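Long-range contact in alpha-n-acetylglucosaminidase family protein (PDB 4A42), which probably binds carbohydrate as a family 32 carbohydrate-binding module of a large alpha-N-acetylglucosaminidase: residues A[88-93]-A[105-110]. Sequence-based numbering, arbitrary orientation.
Sequences LKYSIE and VDENNN
The antiparallel beta hairpin of strands 90-95 and 102-107 joins these segments, with Tyr-90 paired to Glu-107 and Ile-92 to Val-105. Ile-92 N donates to Val-105 O at 3.0 Å, and Glu-107 N to Tyr-90 O at 2.7 Å. Beyond strand 102-107 the chain folds into a type I turn from Glu-107 to Asn-110. Here Glu-107 O accepts hydrogen bonds from Tyr-90 N and from Asn-110 N of the turn, on opposite faces of its carbonyl plane.

Glu-107 CB lies over one face of the Tyr-90 ring, a CH-pi contact 3.8 Å from the centroid. Val-105 CG1 meets Tyr-90 CE2 obliquely at 3.8 Å. Ile-92 CG1 packs alongside Val-105 CB at 4.0 Å, and Ile-92 also packs on Ile-78 of strand 77-82. Tyr-90 OH hydrogen-bonds Asn-119 OD1.

The turn is tied back by two side chains. Asn-110 ND2 donates to Leu-88 O at 2.8 Å; chi1 of 175° carries the amide away from the backbone N, and Leu-88 O lies nearly in the amide plane. Lys-89 runs alongside the turn, and a bend at chi4 (-69°) brings NZ above the carbonyl plane of Asn-110, where it hydrogen-bonds Asn-110 O at 2.9 Å. NZ also salt-bridges Glu-111. Such a hairpin, edging one sheet and packing on another, fits the beta-sandwich of F5/8 type C modules.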
loop_
_atom_site.group_PDB
_atom_site.type_symbol
_atom_site.label_atom_id
_atom_site.label_comp_id
_atom_site.label_asym_id
_atom_site.label_seq_id
_atom_site.Cartn_x
_atom_site.Cartn_y
_atom_site.Cartn_z
ATOM N N LEU A 88 9.620 7.398 4.839
ATOM C CA LEU A 88 9.155 6.052 4.548
ATOM C C LEU A 88 10.055 5.376 3.531
ATOM O O LEU A 88 10.398 5.957 2.508
ATOM C CB LEU A 88 7.716 6.090 4.041
ATOM C CG LEU A 88 7.010 4.737 3.961
ATOM C CD1 LEU A 88 6.781 4.184 5.362
ATOM C CD2 LEU A 88 5.696 4.878 3.218
ATOM N N LYS A 89 10.446 4.144 3.832
ATOM C CA LYS A 89 11.169 3.302 2.892
ATOM C C LYS A 89 10.223 2.183 2.516
ATOM O O LYS A 89 9.713 1.484 3.387
ATOM C CB LYS A 89 12.458 2.765 3.518
ATOM C CG LYS A 89 13.486 3.857 3.806
ATOM C CD LYS A 89 14.660 3.339 4.625
ATOM C CE LYS A 89 15.606 4.468 4.973
ATOM N NZ LYS A 89 16.302 4.951 3.764
ATOM N N TYR A 90 9.979 2.012 1.217
ATOM C CA TYR A 90 8.898 1.137 0.774
ATOM C C TYR A 90 9.090 0.687 -0.664
ATOM O O TYR A 90 9.860 1.298 -1.430
ATOM C CB TYR A 90 7.538 1.850 0.902
ATOM C CG TYR A 90 7.334 2.977 -0.099
ATOM C CD1 TYR A 90 7.866 4.242 0.127
ATOM C CD2 TYR A 90 6.640 2.765 -1.293
ATOM C CE1 TYR A 90 7.698 5.274 -0.797
ATOM C CE2 TYR A 90 6.460 3.800 -2.219
ATOM C CZ TYR A 90 6.997 5.050 -1.962
ATOM O OH TYR A 90 6.854 6.099 -2.858
ATOM N N SER A 91 8.385 -0.385 -1.015
ATOM C CA SER A 91 8.226 -0.805 -2.398
ATOM C C SER A 91 6.776 -1.207 -2.642
ATOM O O SER A 91 6.019 -1.479 -1.706
ATOM C CB SER A 91 9.166 -1.968 -2.735
ATOM O OG SER A 91 8.855 -3.140 -1.986
ATOM N N ILE A 92 6.398 -1.199 -3.913
ATOM C CA ILE A 92 5.071 -1.584 -4.340
ATOM C C ILE A 92 5.222 -2.641 -5.423
ATOM O O ILE A 92 5.985 -2.455 -6.375
ATOM C CB ILE A 92 4.311 -0.372 -4.906
ATOM C CG1 ILE A 92 4.320 0.792 -3.898
ATOM C CG2 ILE A 92 2.878 -0.754 -5.259
ATOM C CD1 ILE A 92 3.514 1.994 -4.376
ATOM N N GLU A 93 4.512 -3.751 -5.253
ATOM C CA GLU A 93 4.522 -4.855 -6.206
ATOM C C GLU A 93 3.095 -5.130 -6.645
ATOM O O GLU A 93 2.165 -4.941 -5.877
ATOM C CB GLU A 93 5.069 -6.125 -5.558
ATOM C CG GLU A 93 6.547 -6.120 -5.214
ATOM C CD GLU A 93 6.903 -7.291 -4.320
ATOM O OE1 GLU A 93 6.570 -7.238 -3.124
ATOM O OE2 GLU A 93 7.483 -8.274 -4.819
ATOM N N VAL A 105 7.428 0.096 -7.971
ATOM C CA VAL A 105 8.037 1.239 -7.291
ATOM C C VAL A 105 9.025 0.684 -6.285
ATOM O O VAL A 105 8.687 -0.199 -5.508
ATOM C CB VAL A 105 7.006 2.100 -6.535
ATOM C CG1 VAL A 105 7.716 3.212 -5.757
ATOM C CG2 VAL A 105 5.974 2.679 -7.483
ATOM N N ASP A 106 10.257 1.176 -6.310
ATOM C CA ASP A 106 11.255 0.689 -5.377
ATOM C C ASP A 106 11.903 1.856 -4.666
ATOM O O ASP A 106 12.860 2.462 -5.170
ATOM C CB ASP A 106 12.311 -0.169 -6.082
ATOM C CG ASP A 106 13.253 -0.852 -5.099
ATOM O OD1 ASP A 106 13.211 -0.509 -3.896
ATOM O OD2 ASP A 106 14.037 -1.728 -5.519
ATOM N N GLU A 107 11.378 2.161 -3.484
ATOM C CA GLU A 107 11.848 3.289 -2.687
ATOM C C GLU A 107 12.415 2.816 -1.361
ATOM O O GLU A 107 12.295 3.496 -0.337
ATOM C CB GLU A 107 10.708 4.276 -2.441
ATOM C CG GLU A 107 10.351 5.099 -3.668
ATOM C CD GLU A 107 11.456 6.056 -4.049
ATOM O OE1 GLU A 107 12.376 6.259 -3.229
ATOM O OE2 GLU A 107 11.400 6.608 -5.167
ATOM N N ASN A 108 13.042 1.644 -1.379
ATOM C CA ASN A 108 13.598 1.056 -0.166
ATOM C C ASN A 108 14.754 1.853 0.444
ATOM O O ASN A 108 15.102 1.651 1.599
ATOM C CB ASN A 108 13.955 -0.431 -0.370
ATOM C CG ASN A 108 15.330 -0.646 -0.986
ATOM O OD1 ASN A 108 16.188 -1.303 -0.390
ATOM N ND2 ASN A 108 15.542 -0.118 -2.186
ATOM N N ASN A 109 15.332 2.765 -0.334
ATOM C CA ASN A 109 16.419 3.595 0.169
ATOM C C ASN A 109 16.000 5.047 0.366
ATOM O O ASN A 109 16.829 5.925 0.581
ATOM C CB ASN A 109 17.630 3.506 -0.765
ATOM C CG ASN A 109 18.260 2.124 -0.775
ATOM O OD1 ASN A 109 18.540 1.551 0.278
ATOM N ND2 ASN A 109 18.485 1.581 -1.968
ATOM N N ASN A 110 14.696 5.297 0.303
ATOM C CA ASN A 110 14.205 6.670 0.345
ATOM C C ASN A 110 14.581 7.431 1.607
ATOM O O ASN A 110 14.463 6.909 2.716
ATOM C CB ASN A 110 12.691 6.723 0.187
ATOM C CG ASN A 110 12.158 8.122 0.361
ATOM O OD1 ASN A 110 12.467 9.004 -0.440
ATOM N ND2 ASN A 110 11.365 8.346 1.421
#